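G-protein alpha subunit Galpha7 (Naegleria fowleri, PDB 6NE6) probably binds and hydrolyses GTP as the nucleotide-dependent switch of a heterotrimeric G protein, relaying signals from receptors to effectors inside the cell. Local coordinates at residues A[132-137]-A[154-159]. Residues are numbered along the deposited sequence; the frame is centred on the assembly and turned at random. Where two conformers were deposited one is given.
Sequences SYYFDN and VRARIK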
ATOM      1  N   SER A 132      11.748  -1.176   6.657  1.00 12.51           N
ATOM      2  CA  SER A 132      12.553  -2.049   7.504  0.62 13.45           C
ATOM      3  C   SER A 132      12.755  -3.418   6.865  1.00 15.87           C
ATOM      4  O   SER A 132      13.828  -4.011   7.023  1.00 14.70           O
ATOM      5  CB  SER A 132      11.926  -2.194   8.896  0.62 19.06           C
ATOM      6  OG  SER A 132      10.741  -2.966   8.854  0.62 16.31           O
ATOM      7  N   TYR A 133      11.756  -3.919   6.142  1.00 15.30           N
ATOM      8  CA  TYR A 133      11.901  -5.180   5.429  1.00 15.18           C
ATOM      9  C   TYR A 133      13.099  -5.137   4.489  1.00 11.92           C
ATOM     10  O   TYR A 133      13.948  -6.039   4.496  1.00 13.53           O
ATOM     11  CB  TYR A 133      10.613  -5.479   4.651  1.00 12.83           C
ATOM     12  CG  TYR A 133      10.772  -6.627   3.671  1.00 14.60           C
ATOM     13  CD1 TYR A 133      10.545  -7.941   4.057  1.00 16.83           C
ATOM     14  CD2 TYR A 133      11.163  -6.386   2.357  1.00 13.96           C
ATOM     15  CE1 TYR A 133      10.705  -8.989   3.154  1.00 17.84           C
ATOM     16  CE2 TYR A 133      11.324  -7.420   1.452  1.00 15.94           C
ATOM     17  CZ  TYR A 133      11.094  -8.717   1.854  1.00 17.61           C
ATOM     18  OH  TYR A 133      11.254  -9.740   0.952  1.00 17.39           O
ATOM     19  N   TYR A 134      13.187  -4.092   3.662  1.00 11.38           N
ATOM     20  CA  TYR A 134      14.292  -4.054   2.713  1.00 12.37           C
ATOM     21  C   TYR A 134      15.626  -3.889   3.439  1.00 12.75           C
ATOM     22  O   TYR A 134      16.601  -4.587   3.124  1.00 13.55           O
ATOM     23  CB  TYR A 134      14.076  -2.944   1.678  1.00 10.89           C
ATOM     24  CG  TYR A 134      12.950  -3.202   0.691  1.00 12.14           C
ATOM     25  CD1 TYR A 134      12.875  -4.398  -0.027  1.00 12.74           C
ATOM     26  CD2 TYR A 134      11.965  -2.248   0.479  1.00 16.48           C
ATOM     27  CE1 TYR A 134      11.849  -4.629  -0.941  1.00 15.46           C
ATOM     28  CE2 TYR A 134      10.940  -2.466  -0.424  1.00 19.26           C
ATOM     29  CZ  TYR A 134      10.889  -3.653  -1.134  1.00 17.80           C
ATOM     30  OH  TYR A 134       9.858  -3.877  -2.035  1.00 17.27           O
ATOM     31  N   PHE A 135      15.679  -3.003   4.440  1.00 12.02           N
ATOM     32  CA  PHE A 135      16.927  -2.807   5.175  1.00 11.68           C
ATOM     33  C   PHE A 135      17.378  -4.099   5.848  1.00 12.92           C
ATOM     34  O   PHE A 135      18.574  -4.431   5.850  1.00 15.28           O
ATOM     35  CB  PHE A 135      16.767  -1.727   6.248  1.00 11.97           C
ATOM     36  CG  PHE A 135      16.621  -0.314   5.731  1.00 10.89           C
ATOM     37  CD1 PHE A 135      17.309   0.139   4.616  1.00 11.53           C
ATOM     38  CD2 PHE A 135      15.813   0.587   6.426  1.00 15.91           C
ATOM     39  CE1 PHE A 135      17.177   1.469   4.192  1.00 12.86           C
ATOM     40  CE2 PHE A 135      15.681   1.907   6.010  1.00 13.41           C
ATOM     41  CZ  PHE A 135      16.364   2.353   4.903  1.00 12.81           C
ATOM     42  N   ASP A 136      16.433  -4.839   6.435  1.00 13.00           N
ATOM     43  CA  ASP A 136      16.806  -6.058   7.149  1.00 15.85           C
ATOM     44  C   ASP A 136      17.224  -7.179   6.213  1.00 19.44           C
ATOM     45  O   ASP A 136      17.827  -8.153   6.676  1.00 21.52           O
ATOM     46  CB  ASP A 136      15.649  -6.556   8.016  1.00 17.80           C
ATOM     47  CG  ASP A 136      15.469  -5.742   9.281  1.00 21.62           C
ATOM     48  OD1 ASP A 136      16.434  -5.069   9.717  1.00 22.36           O
ATOM     49  OD2 ASP A 136      14.357  -5.808   9.853  1.00 25.19           O
ATOM     50  N   ASN A 137      16.879  -7.092   4.924  1.00 15.66           N
ATOM     51  CA  ASN A 137      17.261  -8.112   3.953  1.00 19.68           C
ATOM     52  C   ASN A 137      18.385  -7.655   3.030  1.00 18.78           C
ATOM     53  O   ASN A 137      18.544  -8.205   1.932  1.00 15.73           O
ATOM     54  CB  ASN A 137      16.042  -8.548   3.134  1.00 19.68           C
ATOM     55  CG  ASN A 137      15.097  -9.411   3.941  1.00 25.12           C
ATOM     56  OD1 ASN A 137      15.359 -10.595   4.159  1.00 32.05           O
ATOM     57  ND2 ASN A 137      14.015  -8.818   4.425  1.00 19.73           N
ATOM     58  N   VAL A 154       5.995  -7.721  -4.171  1.00 14.51           N
ATOM     59  CA  VAL A 154       4.729  -7.435  -3.496  1.00 14.15           C
ATOM     60  C   VAL A 154       4.876  -6.225  -2.583  1.00 16.13           C
ATOM     61  O   VAL A 154       3.971  -5.395  -2.477  1.00 19.19           O
ATOM     62  CB  VAL A 154       4.261  -8.676  -2.718  1.00 13.49           C
ATOM     63  CG1 VAL A 154       3.047  -8.367  -1.829  1.00 18.15           C
ATOM     64  CG2 VAL A 154       3.935  -9.816  -3.684  1.00 16.95           C
ATOM     65  N   ARG A 155       6.026  -6.097  -1.931  1.00 16.38           N
ATOM     66  CA  ARG A 155       6.237  -5.013  -0.979  1.00 18.64           C
ATOM     67  C   ARG A 155       6.667  -3.699  -1.624  1.00 20.01           C
ATOM     68  O   ARG A 155       6.729  -2.683  -0.925  1.00 22.08           O
ATOM     69  CB  ARG A 155       7.275  -5.447   0.053  1.00 18.62           C
ATOM     70  CG  ARG A 155       6.738  -6.459   1.044  1.00 20.92           C
ATOM     71  CD  ARG A 155       7.729  -6.672   2.148  1.00 23.09           C
ATOM     72  NE  ARG A 155       7.295  -7.652   3.137  1.00 22.83           N
ATOM     73  CZ  ARG A 155       6.772  -7.344   4.320  1.00 27.66           C
ATOM     74  NH1 ARG A 155       6.605  -6.074   4.671  1.00 28.34           N
ATOM     75  NH2 ARG A 155       6.436  -8.308   5.162  1.00 31.98           N
ATOM     76  N   ALA A 156       6.962  -3.685  -2.918  1.00 14.18           N
ATOM     77  CA  ALA A 156       7.428  -2.480  -3.594  1.00 14.76           C
ATOM     78  C   ALA A 156       6.234  -1.686  -4.103  1.00 23.97           C
ATOM     79  O   ALA A 156       5.477  -2.172  -4.948  1.00 28.40           O
ATOM     80  CB  ALA A 156       8.344  -2.839  -4.757  1.00 19.56           C
ATOM     81  N   ARG A 157       6.093  -0.452  -3.625  1.00 15.80           N
ATOM     82  CA  ARG A 157       4.945   0.387  -3.979  1.00 20.41           C
ATOM     83  C   ARG A 157       5.248   1.078  -5.305  1.00 17.71           C
ATOM     84  O   ARG A 157       5.838   2.152  -5.348  1.00 22.44           O
ATOM     85  CB  ARG A 157       4.660   1.390  -2.867  1.00 21.15           C
ATOM     86  CG  ARG A 157       3.312   2.123  -2.985  1.00 21.17           C
ATOM     87  CD  ARG A 157       3.070   3.033  -1.798  1.00 19.39           C
ATOM     88  NE  ARG A 157       4.061   4.100  -1.716  1.00 18.95           N
ATOM     89  CZ  ARG A 157       3.943   5.266  -2.339  1.00 20.86           C
ATOM     90  NH1 ARG A 157       2.860   5.509  -3.076  1.00 23.98           N
ATOM     91  NH2 ARG A 157       4.898   6.178  -2.225  1.00 22.69           N
ATOM     92  N   ILE A 158       4.820   0.461  -6.404  1.00 21.53           N
ATOM     93  CA  ILE A 158       5.026   0.981  -7.754  0.55 22.57           C
ATOM     94  C   ILE A 158       3.687   1.463  -8.295  1.00 26.41           C
ATOM     95  O   ILE A 158       2.710   0.703  -8.308  1.00 31.68           O
ATOM     96  CB  ILE A 158       5.627  -0.090  -8.682  0.55 27.97           C
ATOM     97  CG1 ILE A 158       6.741  -0.859  -7.970  0.55 29.23           C
ATOM     98  CG2 ILE A 158       6.128   0.549  -9.969  0.55 30.86           C
ATOM     99  CD1 ILE A 158       8.015  -0.079  -7.784  0.55 28.38           C
ATOM    100  N   LYS A 159       3.641   2.716  -8.743  1.00 29.61           N
ATOM    101  CA  LYS A 159       2.386   3.335  -9.160  1.00 37.72           C
ATOM    102  C   LYS A 159       1.908   2.771 -10.491  1.00 34.19           C
ATOM    103  O   LYS A 159       2.673   2.695 -11.456  1.00 28.82           O
ATOM    104  CB  LYS A 159       2.553   4.849  -9.270  1.00 41.05           C
ATOM    105  CG  LYS A 159       1.264   5.613  -9.564  1.00 45.02           C
ATOM    106  CD  LYS A 159       1.505   7.103  -9.399  1.00 51.51           C
ATOM    107  CE  LYS A 159       0.233   7.925  -9.491  1.00 54.73           C
ATOM    108  NZ  LYS A 159       0.518   9.358  -9.186  1.00 55.68           N
TER
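With CG anti to its backbone N (chi1 169°), Tyr133 points its ring toward the loop; the extended chain of Arg155 carries CD and NE over one face of that ring, and a chi4 near -100° turns the guanidinium across the chain to lie flat on it. Arg155 CD sits almost over the middle of the Tyr133 ring, 3.4 Å from the centroid, in a CH-pi contact. Beyond it the guanidinium stacks on the tyrosine, the two planes only 10° apart and their centres 4.5 Å from each other; Arg155 NE comes within 3.4 Å of Tyr133 CD1, toward the rim. Arginine suits this place because its flat cation can stack on an aromatic ring while its N-H groups still bond around its edge. Near the rim of the opposite face is Asn137 ND2, hydrogen-bonded at 2.8 Å to Tyr133 O.

Tyr134, the next residue in helix 131-136, brings its hydroxyl to the backbone at Arg155 and Ala156. Its OH is 3.0 Å from Ala156 N, but the angle is too poor for a hydrogen bond; the hydroxyl's own hydrogen bond goes to Asp152 O. The short methyl of Ala156 lets the phenol end come close, with Tyr134 OH 3.3 Å from Ala156 CB. Tyr133 OH likewise bonds to Asp152, through its carboxylate. Both tyrosines thus join helix 131-136, presumably part of the all-helical domain, to helix 150-154 and the linker running into switch I, where Arg157 probably corresponds to the family's arginine finger. Glu151 holds Arg155 NE by a salt bridge, which would help fix the guanidinium's rotation while its flat face rests on Tyr133; cation-pi attraction and dispersion probably hold the stack together.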